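Local coordinates for signal transduction histidine-protein kinase/phosphatase mprB (Mycobacterium hassiacum, PDB 6BLK) that probably uses ATP to phosphorylate a histidine as the sensor kinase of a mycobacterial two-component system, here as its ATP-binding catalytic domain, at residues H79-I84 against A148-L153. Numbering follows the deposited sequence.
Sequences HAELVI and AIHIVL
Leu82 N gives the shortest bond between these strands, 2.7 Å to Ile151 O, and Leu82 O takes Ile151 N in return at 2.8 Å. Around this pair 79-84 and 148-153 run antiparallel as neighbouring inner strands of the sheet in the GHKL (Bergerat) ATPase fold. Ala80 with Leu153 and Ile84 with Ile149 are likewise doubly bonded, making six backbone bonds in all, while the outward backbone groups of Glu81 and Val83 bond to strand 67-76 and those of His150 and Val152 to strand 132-137. The face carrying Leu82, Ile84 and Ile149 packs on helix 44-60, and the side chain of Ile149 lies about 6 Å from the bound ATP. On the other face lies the polar pair. Glu81, CG anti to the backbone N (chi1 -173°) and extended beyond, reaches diagonally over the strands to His150. His150 ND1 donates to Glu81 OE2 at 2.8 Å; Glu81 OE2 lies near the plane of the His150 ring, but the N-H comes to it from above the carboxylate plane. Val83 runs alongside His150, with Val83 CG2 3.5 Å from His150 ND1. Val83 CG1 sits over one face of the His150 ring in a CH-pi contact, 3.9 Å from the ring centroid.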
ATOM      1  N   HIS A  79       9.903  -2.324 -14.347  1.00 11.91           N
ATOM      2  CA  HIS A  79       8.958  -1.893 -13.324  1.00 12.00           C
ATOM      3  C   HIS A  79       8.039  -3.015 -12.874  1.00 10.39           C
ATOM      4  O   HIS A  79       7.650  -3.874 -13.657  1.00 14.23           O
ATOM      5  CB  HIS A  79       8.091  -0.737 -13.815  1.00 15.42           C
ATOM      6  CG  HIS A  79       8.853   0.489 -14.181  1.00 10.91           C
ATOM      7  ND1 HIS A  79       9.494   0.629 -15.395  1.00 17.90           N
ATOM      8  CD2 HIS A  79       9.087   1.629 -13.492  1.00 15.87           C
ATOM      9  CE1 HIS A  79      10.098   1.804 -15.430  1.00 17.70           C
ATOM     10  NE2 HIS A  79       9.868   2.430 -14.291  1.00 19.02           N
ATOM     11  N   ALA A  80       7.601  -2.918 -11.617  1.00 12.13           N
ATOM     12  CA  ALA A  80       6.602  -3.802 -11.067  1.00  9.49           C
ATOM     13  C   ALA A  80       5.576  -2.954 -10.339  1.00  9.88           C
ATOM     14  O   ALA A  80       5.814  -1.791 -10.020  1.00 12.51           O
ATOM     15  CB  ALA A  80       7.191  -4.828 -10.095  1.00 12.56           C
ATOM     16  N   GLU A  81       4.416  -3.538 -10.153  1.00  9.83           N
ATOM     17  CA  GLU A  81       3.304  -2.849  -9.537  1.00  8.27           C
ATOM     18  C   GLU A  81       2.867  -3.632  -8.315  1.00 12.28           C
ATOM     19  O   GLU A  81       2.565  -4.823  -8.423  1.00 12.77           O
ATOM     20  CB  GLU A  81       2.151  -2.705 -10.534  1.00 11.87           C
ATOM     21  CG  GLU A  81       1.023  -1.862 -10.038  1.00 13.52           C
ATOM     22  CD  GLU A  81      -0.229  -1.973 -10.912  1.00 23.04           C
ATOM     23  OE1 GLU A  81      -0.396  -3.008 -11.591  1.00 48.02           O
ATOM     24  OE2 GLU A  81      -1.059  -1.037 -10.904  1.00 27.01           O
ATOM     25  N   LEU A  82       2.780  -2.939  -7.184  1.00 11.64           N
ATOM     26  CA  LEU A  82       2.251  -3.481  -5.942  1.00  7.89           C
ATOM     27  C   LEU A  82       0.832  -2.958  -5.808  1.00  9.10           C
ATOM     28  O   LEU A  82       0.605  -1.749  -5.857  1.00 11.42           O
ATOM     29  CB  LEU A  82       3.115  -3.071  -4.745  1.00 10.07           C
ATOM     30  CG  LEU A  82       2.598  -3.283  -3.317  1.00 12.92           C
ATOM     31  CD1 LEU A  82       2.464  -4.744  -2.947  1.00 12.49           C
ATOM     32  CD2 LEU A  82       3.552  -2.601  -2.332  1.00 20.91           C
ATOM     33  N   VAL A  83      -0.110  -3.858  -5.651  1.00 10.55           N
ATOM     34  CA  VAL A  83      -1.506  -3.471  -5.481  1.00 10.54           C
ATOM     35  C   VAL A  83      -1.982  -4.069  -4.183  1.00 11.75           C
ATOM     36  O   VAL A  83      -1.959  -5.297  -4.012  1.00 11.66           O
ATOM     37  CB  VAL A  83      -2.399  -3.914  -6.649  1.00  9.76           C
ATOM     38  CG1 VAL A  83      -3.794  -3.333  -6.484  1.00 17.61           C
ATOM     39  CG2 VAL A  83      -1.833  -3.471  -7.963  1.00 15.99           C
ATOM     40  N   ILE A  84      -2.421  -3.209  -3.273  1.00  9.82           N
ATOM     41  CA  ILE A  84      -2.967  -3.625  -1.981  1.00 11.50           C
ATOM     42  C   ILE A  84      -4.456  -3.269  -1.949  1.00 12.49           C
ATOM     43  O   ILE A  84      -4.853  -2.123  -2.214  1.00 11.72           O
ATOM     44  CB  ILE A  84      -2.208  -2.991  -0.807  1.00 12.26           C
ATOM     45  CG1 ILE A  84      -0.790  -3.561  -0.722  1.00 12.62           C
ATOM     46  CG2 ILE A  84      -2.959  -3.207   0.505  1.00 12.50           C
ATOM     47  CD1 ILE A  84       0.175  -2.761   0.123  1.00 13.33           C
ATOM     48  N   ALA A 148      -8.219   0.127  -3.657  1.00 14.73           N
ATOM     49  CA  ALA A 148      -7.003  -0.416  -4.228  1.00  9.40           C
ATOM     50  C   ALA A 148      -5.989   0.710  -4.260  1.00 12.47           C
ATOM     51  O   ALA A 148      -6.265   1.776  -4.815  1.00 14.36           O
ATOM     52  CB  ALA A 148      -7.276  -0.973  -5.619  1.00 13.87           C
ATOM     53  N   ILE A 149      -4.851   0.505  -3.603  1.00 11.61           N
ATOM     54  CA  ILE A 149      -3.710   1.399  -3.735  1.00  9.56           C
ATOM     55  C   ILE A 149      -2.720   0.722  -4.660  1.00 12.03           C
ATOM     56  O   ILE A 149      -2.279  -0.400  -4.380  1.00 10.20           O
ATOM     57  CB  ILE A 149      -3.061   1.692  -2.388  1.00  8.66           C
ATOM     58  CG1 ILE A 149      -4.079   2.329  -1.424  1.00 15.44           C
ATOM     59  CG2 ILE A 149      -1.855   2.574  -2.589  1.00 16.19           C
ATOM     60  CD1 ILE A 149      -4.496   3.737  -1.769  1.00 18.83           C
ATOM     61  N   HIS A 150      -2.346   1.416  -5.744  1.00  9.57           N
ATOM     62  CA  HIS A 150      -1.461   0.884  -6.764  1.00  7.19           C
ATOM     63  C   HIS A 150      -0.141   1.650  -6.693  1.00 14.40           C
ATOM     64  O   HIS A 150      -0.134   2.879  -6.844  1.00 14.11           O
ATOM     65  CB  HIS A 150      -2.074   1.086  -8.158  1.00 10.28           C
ATOM     66  CG  HIS A 150      -3.347   0.357  -8.432  1.00 16.98           C
ATOM     67  ND1 HIS A 150      -3.416  -0.667  -9.349  1.00 13.15           N
ATOM     68  CD2 HIS A 150      -4.613   0.536  -7.975  1.00 17.84           C
ATOM     69  CE1 HIS A 150      -4.657  -1.108  -9.427  1.00 15.91           C
ATOM     70  NE2 HIS A 150      -5.402  -0.401  -8.598  1.00 15.28           N
ATOM     71  N   ILE A 151       0.966   0.928  -6.519  1.00 10.81           N
ATOM     72  CA  ILE A 151       2.305   1.504  -6.414  1.00 11.64           C
ATOM     73  C   ILE A 151       3.196   0.865  -7.470  1.00 12.59           C
ATOM     74  O   ILE A 151       3.436  -0.357  -7.452  1.00 11.92           O
ATOM     75  CB  ILE A 151       2.897   1.291  -5.017  1.00 10.31           C
ATOM     76  CG1 ILE A 151       2.076   2.073  -3.978  1.00 13.37           C
ATOM     77  CG2 ILE A 151       4.381   1.695  -4.986  1.00 14.69           C
ATOM     78  CD1 ILE A 151       2.431   1.790  -2.546  1.00 20.14           C
ATOM     79  N   VAL A 152       3.735   1.693  -8.350  1.00  9.71           N
ATOM     80  CA  VAL A 152       4.673   1.240  -9.357  1.00 10.29           C
ATOM     81  C   VAL A 152       6.080   1.565  -8.859  1.00 11.93           C
ATOM     82  O   VAL A 152       6.356   2.703  -8.475  1.00 12.42           O
ATOM     83  CB  VAL A 152       4.360   1.889 -10.709  1.00 12.97           C
ATOM     84  CG1 VAL A 152       5.422   1.497 -11.740  1.00 12.20           C
ATOM     85  CG2 VAL A 152       3.001   1.458 -11.167  1.00 24.17           C
ATOM     86  N   LEU A 153       6.979   0.565  -8.882  1.00 10.99           N
ATOM     87  CA  LEU A 153       8.355   0.691  -8.385  1.00 11.49           C
ATOM     88  C   LEU A 153       9.319   0.265  -9.486  1.00  9.75           C
ATOM     89  O   LEU A 153       9.197  -0.846 -10.025  1.00 13.58           O
ATOM     90  CB  LEU A 153       8.629  -0.156  -7.147  1.00 17.98           C
ATOM     91  CG  LEU A 153       7.901   0.328  -5.884  1.00 17.83           C
ATOM     92  CD1 LEU A 153       8.149  -0.695  -4.793  1.00 19.99           C
ATOM     93  CD2 LEU A 153       8.371   1.733  -5.486  1.00 21.57           C
TER